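Local coordinates for protein oxidoreductase (Ralstonia eutropha, PDB 3HJ9) that probably acts as an FMN-dependent oxidoreductase of the nitroreductase family, binding flavin mononucleotide between the two subunits of a dimer, at residues G81-P86 against D108-C113; I29-P34 against E67-A72. All blocks are in the same frame, centred on the assembly; numbering follows the deposited sequence. Where two conformers were deposited one is given.

Contact 1 of 2, residues G81-P86 against D108-C113. With FMN (flavin mononucleotide), chain F.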
# COMPACT_ATOMS: atom_id res chain seq x y z
N GLY A 81 -16.67 -11.62 -4.21
CA GLY A 81 -15.58 -11.68 -3.22
C GLY A 81 -14.52 -10.58 -3.31
O GLY A 81 -13.33 -10.84 -3.12
N GLY A 82 -14.97 -9.36 -3.62
CA GLY A 82 -14.13 -8.18 -3.63
C GLY A 82 -13.52 -7.98 -2.24
O GLY A 82 -14.15 -8.26 -1.22
N ARG A 83 -12.30 -7.47 -2.24
CA ARG A 83 -11.52 -7.30 -1.02
C ARG A 83 -11.32 -5.85 -0.61
O ARG A 83 -11.57 -4.93 -1.39
CB ARG A 83 -10.18 -8.03 -1.17
CG ARG A 83 -10.26 -9.51 -1.70
CD ARG A 83 -11.06 -10.42 -0.78
NE ARG A 83 -11.41 -11.71 -1.38
CZ ARG A 83 -10.65 -12.80 -1.42
NH1 ARG A 83 -9.40 -12.82 -0.91
NH2 ARG A 83 -11.15 -13.88 -1.98
N THR A 84 -10.86 -5.65 0.62
CA THR A 84 -10.61 -4.32 1.15
C THR A 84 -9.42 -3.65 0.47
O THR A 84 -9.32 -2.45 0.56
CB THR A 84 -10.34 -4.36 2.67
OG1 THR A 84 -9.33 -5.33 2.90
CG2 THR A 84 -11.65 -4.75 3.45
N ALA A 85 -8.55 -4.43 -0.20
CA ALA A 85 -7.34 -3.94 -0.90
C ALA A 85 -7.38 -4.44 -2.35
O ALA A 85 -7.92 -5.53 -2.64
CB ALA A 85 -6.07 -4.42 -0.19
N PRO A 86 -6.82 -3.66 -3.28
CA PRO A 86 -6.80 -4.09 -4.67
C PRO A 86 -5.81 -5.24 -4.93
O PRO A 86 -4.98 -5.59 -4.08
CB PRO A 86 -6.37 -2.82 -5.41
CG PRO A 86 -5.45 -2.16 -4.40
CD PRO A 86 -6.08 -2.39 -3.09
N ASP A 108 -8.20 -16.87 5.98
CA ASP A 108 -9.09 -17.22 4.88
C ASP A 108 -10.14 -16.08 4.84
O ASP A 108 -11.02 -16.03 5.70
CB ASP A 108 -9.75 -18.57 5.17
CG ASP A 108 -10.75 -18.98 4.13
OD1 ASP A 108 -11.04 -18.27 3.15
OD2 ASP A 108 -11.31 -20.06 4.33
N PRO A 109 -10.07 -15.19 3.82
CA PRO A 109 -11.05 -14.08 3.76
C PRO A 109 -12.49 -14.44 3.51
O PRO A 109 -13.36 -13.83 4.11
CB PRO A 109 -10.54 -13.25 2.59
CG PRO A 109 -9.10 -13.54 2.53
CD PRO A 109 -9.02 -15.00 2.80
N VAL A 110 -12.75 -15.44 2.66
CA VAL A 110 -14.10 -15.84 2.30
C VAL A 110 -14.89 -16.35 3.52
O VAL A 110 -16.08 -16.08 3.62
CB VAL A 110 -14.10 -16.87 1.11
CG1 VAL A 110 -15.50 -17.46 0.87
CG2 VAL A 110 -13.50 -16.20 -0.15
N HIS A 111 -14.21 -17.05 4.44
CA HIS A 111 -14.81 -17.59 5.66
C HIS A 111 -14.43 -16.85 6.94
O HIS A 111 -14.91 -17.22 8.01
CB HIS A 111 -14.48 -19.09 5.80
CG HIS A 111 -14.96 -19.90 4.65
ND1 HIS A 111 -16.27 -20.31 4.52
CD2 HIS A 111 -14.32 -20.36 3.54
CE1 HIS A 111 -16.41 -20.99 3.40
NE2 HIS A 111 -15.23 -21.04 2.79
N HIS A 112 -13.60 -15.81 6.82
CA HIS A 112 -13.15 -14.97 7.90
C HIS A 112 -12.72 -15.80 9.10
O HIS A 112 -13.31 -15.72 10.16
CB HIS A 112 -14.21 -13.91 8.24
CG HIS A 112 -13.74 -12.85 9.19
ND1 HIS A 112 -12.63 -12.07 8.94
CD2 HIS A 112 -14.24 -12.42 10.37
CE1 HIS A 112 -12.45 -11.24 9.94
NE2 HIS A 112 -13.41 -11.43 10.82
N CYS A 113 -11.75 -16.66 8.87
CA CYS A 113 -11.18 -17.47 9.92
C CYS A 113 -9.70 -17.70 9.65
O CYS A 113 -9.22 -17.43 8.54
CB CYS A 113 -11.93 -18.79 10.02
SG CYS A 113 -11.73 -19.75 8.57
N1 FMN F . -6.64 -2.23 -13.18
C2 FMN F . -6.58 -1.84 -14.50
O2 FMN F . -7.60 -1.59 -15.12
N3 FMN F . -5.34 -1.69 -15.11
C4 FMN F . -4.18 -1.98 -14.46
O4 FMN F . -3.10 -1.81 -15.06
C4A FMN F . -4.23 -2.40 -13.13
N5 FMN F . -3.06 -2.64 -12.44
C5A FMN F . -3.05 -3.01 -11.11
C6 FMN F . -1.81 -3.25 -10.48
C7 FMN F . -1.79 -3.61 -9.13
C7M FMN F . -0.47 -3.85 -8.46
C8 FMN F . -2.98 -3.75 -8.42
C8M FMN F . -3.00 -4.15 -6.98
C9 FMN F . -4.20 -3.52 -9.05
C9A FMN F . -4.28 -3.14 -10.42
N10 FMN F . -5.49 -2.89 -11.12
C10 FMN F . -5.47 -2.52 -12.48
C1' FMN F . -6.81 -2.98 -10.44
C2' FMN F . -7.30 -4.38 -10.21
O2' FMN F . -7.68 -4.88 -11.47
C3' FMN F . -8.45 -4.41 -9.21
O3' FMN F . -7.92 -4.00 -7.99
C4' FMN F . -9.16 -5.78 -9.15
O4' FMN F . -9.87 -5.93 -10.34
C5' FMN F . -10.19 -5.97 -8.05
O5' FMN F . -11.10 -4.89 -8.08
P FMN F . -11.21 -3.96 -6.77
O1P FMN F . -11.10 -4.71 -5.46
O2P FMN F . -10.05 -2.96 -6.72
O3P FMN F . -12.51 -3.23 -6.95
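Arg83 NE donates to the carbonyl oxygen of Gly81, two residues back, over 2.7 Å, and this bond sets the guanidinium that Pro109 and Val110 meet from across the contact. The N-H...O angle is 138° and the donor stands 29° out of the carbonyl plane, a bent but short bond. Chi2 of -61° puts a bend in the arginine chain, folding it back along its own segment until NE reaches Gly81. Held in this way, the guanidinium has Pro109 over one face: CB lies 3.6 Å above the plane, displaced toward the rim, and Pro109 CG comes to 3.5 Å from Arg83 NH1. The two side chains run at about a right angle. Val110 approaches obliquely, its CG2 reaching 3.8 Å from Arg83 NH2. No hydrogen bond joins the segments; carbon atoms pack on a charged group near the surface. The proline and valine belong to the turn of the beta hairpin made by strands 103-108 and 113-116, where His112 and Cys113 both face Asp108 in a G1 beta bulge. Asp108 OD1 takes a weak bond from Val110 N inside this turn. It is 6.8 Å from Arg83 NH2, too far for a salt bridge, although its charge may still favour the guanidinium lying there. Strand 82-83 pairs with strand 75-77, and the backbone oxygen of Arg83 accepts bonds from Arg77 and from Arg49 of the second subunit, both FMN-binding residues. At the other end of the segment, Pro86 lines the flavin pocket, with CB 3.2 Å from the ribityl hydroxyl O3' of FMN. The cofactor site is completed by hydrogen bonds with Arg77 and with Ser51, Arg53, Asp130 and Trp187 of the second subunit, among others.

Contact 2 of 2, residues I29-P34 against E67-A72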
# COMPACT_ATOMS: atom_id res chain seq x y z
N ILE A 29 -9.36 -21.06 14.01
CA ILE A 29 -9.82 -20.02 14.93
C ILE A 29 -10.90 -19.23 14.15
O ILE A 29 -10.59 -18.66 13.10
CB ILE A 29 -8.72 -19.09 15.42
CG1 ILE A 29 -7.62 -19.87 16.16
CG2 ILE A 29 -9.31 -18.03 16.37
CD1 ILE A 29 -6.42 -19.03 16.55
N THR A 30 -12.15 -19.28 14.63
CA THR A 30 -13.25 -18.53 14.02
C THR A 30 -13.17 -17.11 14.57
O THR A 30 -12.88 -16.91 15.75
CB THR A 30 -14.62 -19.16 14.29
OG1 THR A 30 -14.76 -19.38 15.70
CG2 THR A 30 -14.75 -20.50 13.56
N LEU A 31 -13.40 -16.14 13.72
CA LEU A 31 -13.31 -14.73 14.08
C LEU A 31 -14.72 -14.12 14.06
O LEU A 31 -15.53 -14.48 13.20
CB LEU A 31 -12.43 -14.01 13.06
CG LEU A 31 -10.99 -14.50 12.92
CD1 LEU A 31 -10.38 -13.94 11.67
CD2 LEU A 31 -10.16 -14.12 14.17
N PRO A 32 -15.00 -13.16 14.97
CA PRO A 32 -16.32 -12.53 14.96
C PRO A 32 -16.48 -11.59 13.78
O PRO A 32 -15.47 -11.16 13.18
CB PRO A 32 -16.35 -11.77 16.30
CG PRO A 32 -14.94 -11.47 16.57
CD PRO A 32 -14.19 -12.67 16.10
N GLU A 33 -17.73 -11.31 13.41
CA GLU A 33 -18.01 -10.42 12.27
C GLU A 33 -17.42 -9.04 12.51
O GLU A 33 -17.60 -8.51 13.58
CB GLU A 33 -19.51 -10.25 11.99
CG GLU A 33 -20.12 -11.39 11.24
CD GLU A 33 -21.48 -11.06 10.65
OE1 GLU A 33 -22.41 -10.71 11.44
OE2 GLU A 33 -21.60 -11.17 9.39
N PRO A 34 -16.73 -8.47 11.51
CA PRO A 34 -16.18 -7.12 11.70
C PRO A 34 -17.26 -6.00 11.69
O PRO A 34 -18.30 -6.17 11.04
CB PRO A 34 -15.21 -7.00 10.51
CG PRO A 34 -15.83 -7.82 9.45
CD PRO A 34 -16.51 -8.97 10.15
N GLU A 67 -10.85 -7.55 13.17
CA GLU A 67 -10.92 -6.31 12.40
C GLU A 67 -9.62 -5.98 11.63
O GLU A 67 -9.68 -5.54 10.50
CB GLU A 67 -11.40 -5.14 13.28
CG GLU A 67 -12.84 -5.31 13.75
CD GLU A 67 -13.33 -4.20 14.64
OE1 GLU A 67 -12.50 -3.45 15.20
OE2 GLU A 67 -14.57 -4.06 14.76
N LEU A 68 -8.48 -6.26 12.24
CA LEU A 68 -7.15 -6.08 11.63
C LEU A 68 -7.01 -6.94 10.38
O LEU A 68 -6.61 -6.44 9.28
CB LEU A 68 -6.04 -6.51 12.64
CG LEU A 68 -4.59 -6.61 12.15
CD1 LEU A 68 -4.07 -5.21 11.70
CD2 LEU A 68 -3.70 -7.26 13.24
N LEU A 69 -7.31 -8.23 10.55
CA LEU A 69 -7.25 -9.18 9.44
C LEU A 69 -8.23 -8.78 8.33
O LEU A 69 -7.85 -8.80 7.20
CB LEU A 69 -7.46 -10.64 9.90
CG LEU A 69 -6.28 -11.20 10.70
CD1 LEU A 69 -6.67 -12.49 11.34
CD2 LEU A 69 -5.03 -11.40 9.83
N TRP A 70 -9.46 -8.41 8.69
CA TRP A 70 -10.45 -7.94 7.71
C TRP A 70 -9.97 -6.65 6.98
O TRP A 70 -10.14 -6.53 5.75
CB TRP A 70 -11.81 -7.74 8.35
CG TRP A 70 -12.82 -7.31 7.37
CD1 TRP A 70 -13.54 -8.10 6.53
CD2 TRP A 70 -13.20 -5.97 7.10
NE1 TRP A 70 -14.35 -7.33 5.73
CE2 TRP A 70 -14.15 -6.01 6.06
CE3 TRP A 70 -12.81 -4.73 7.63
CZ2 TRP A 70 -14.75 -4.86 5.54
CZ3 TRP A 70 -13.41 -3.57 7.12
CH2 TRP A 70 -14.37 -3.65 6.10
N ALA A 71 -9.44 -5.69 7.76
CA ALA A 71 -8.89 -4.45 7.21
C ALA A 71 -7.83 -4.81 6.16
O ALA A 71 -7.96 -4.41 4.99
CB ALA A 71 -8.31 -3.54 8.32
N ALA A 72 -6.89 -5.69 6.54
CA ALA A 72 -5.79 -6.08 5.62
C ALA A 72 -6.20 -6.91 4.40
O ALA A 72 -5.78 -6.60 3.26
CB ALA A 72 -4.67 -6.81 6.39
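Pro34 lies over one face of the Trp70 indole, its ring crossing the tryptophan side chain at about a right angle. CG leads: it is 3.8 Å from the centroid of the five-membered ring and only 14° off the normal, a CH-pi contact, and it touches Trp70 CG at 3.7 Å. Pro34 CB follows at a slightly greater distance, 4.0 Å from Trp70 CG. The indole is presented to the proline by a first torsion near 180° (chi1 -178°), which sets Trp70 CG opposite its backbone N. Its NE1 is bonded to the carbonyl oxygen of Val75, which helps to fix the turn of the ring, and Trp47 of the second subunit meets both Trp70 and Pro34. One turn earlier on helix 62-73, Glu67 packs alongside the proline with its aliphatic part, CG lying 4.3 Å from Pro34 CA. Its carboxylate is engaged elsewhere: OE1 with the hydroxyl of Tyr174, OE2 in a salt bridge with Lys63. On another part of the contact, Leu31 and Leu69 also cross at about a right angle and meet methyl to methyl, CD1 to CD1 at 4.0 Å, beside Tyr107 of strand 103-108. Thus the chain leaving edge strand 28-30 of the main antiparallel sheet is laid along helix 62-73, where Ser66, one residue before 67-72, bonds to Pro32 O. Between the two segments themselves there is no hydrogen bond, only apolar packing and the CH-pi contact; the polar ends of Glu67 and Trp70 take their partners elsewhere in the fold, leaving carbon and the pi face for the approaching proline.

From the N terminus, contact 2 comes first: helix segment 67-72 returns to pack on 29-34, at the end of an edge strand of the main sheet, closing a loop that includes helix 42-48 and the start of helix 62-73. Contact 1 opens only afterwards, joining 81-86 to 108-113 round strands 94-100 and 103-108. The two loops therefore stand in series, neither nested nor crossed. In space they adjoin: Thr84 OG1 probably bonds to Ala71 O, at 2.7 Å, and His112 NE2 makes a weak hydrogen bond with Pro32 O. Contact 2 ties the end of strand 28-30 to helix 62-73, contact 1 the small two-stranded sheet to the 103-116 hairpin, and both touch the second subunit.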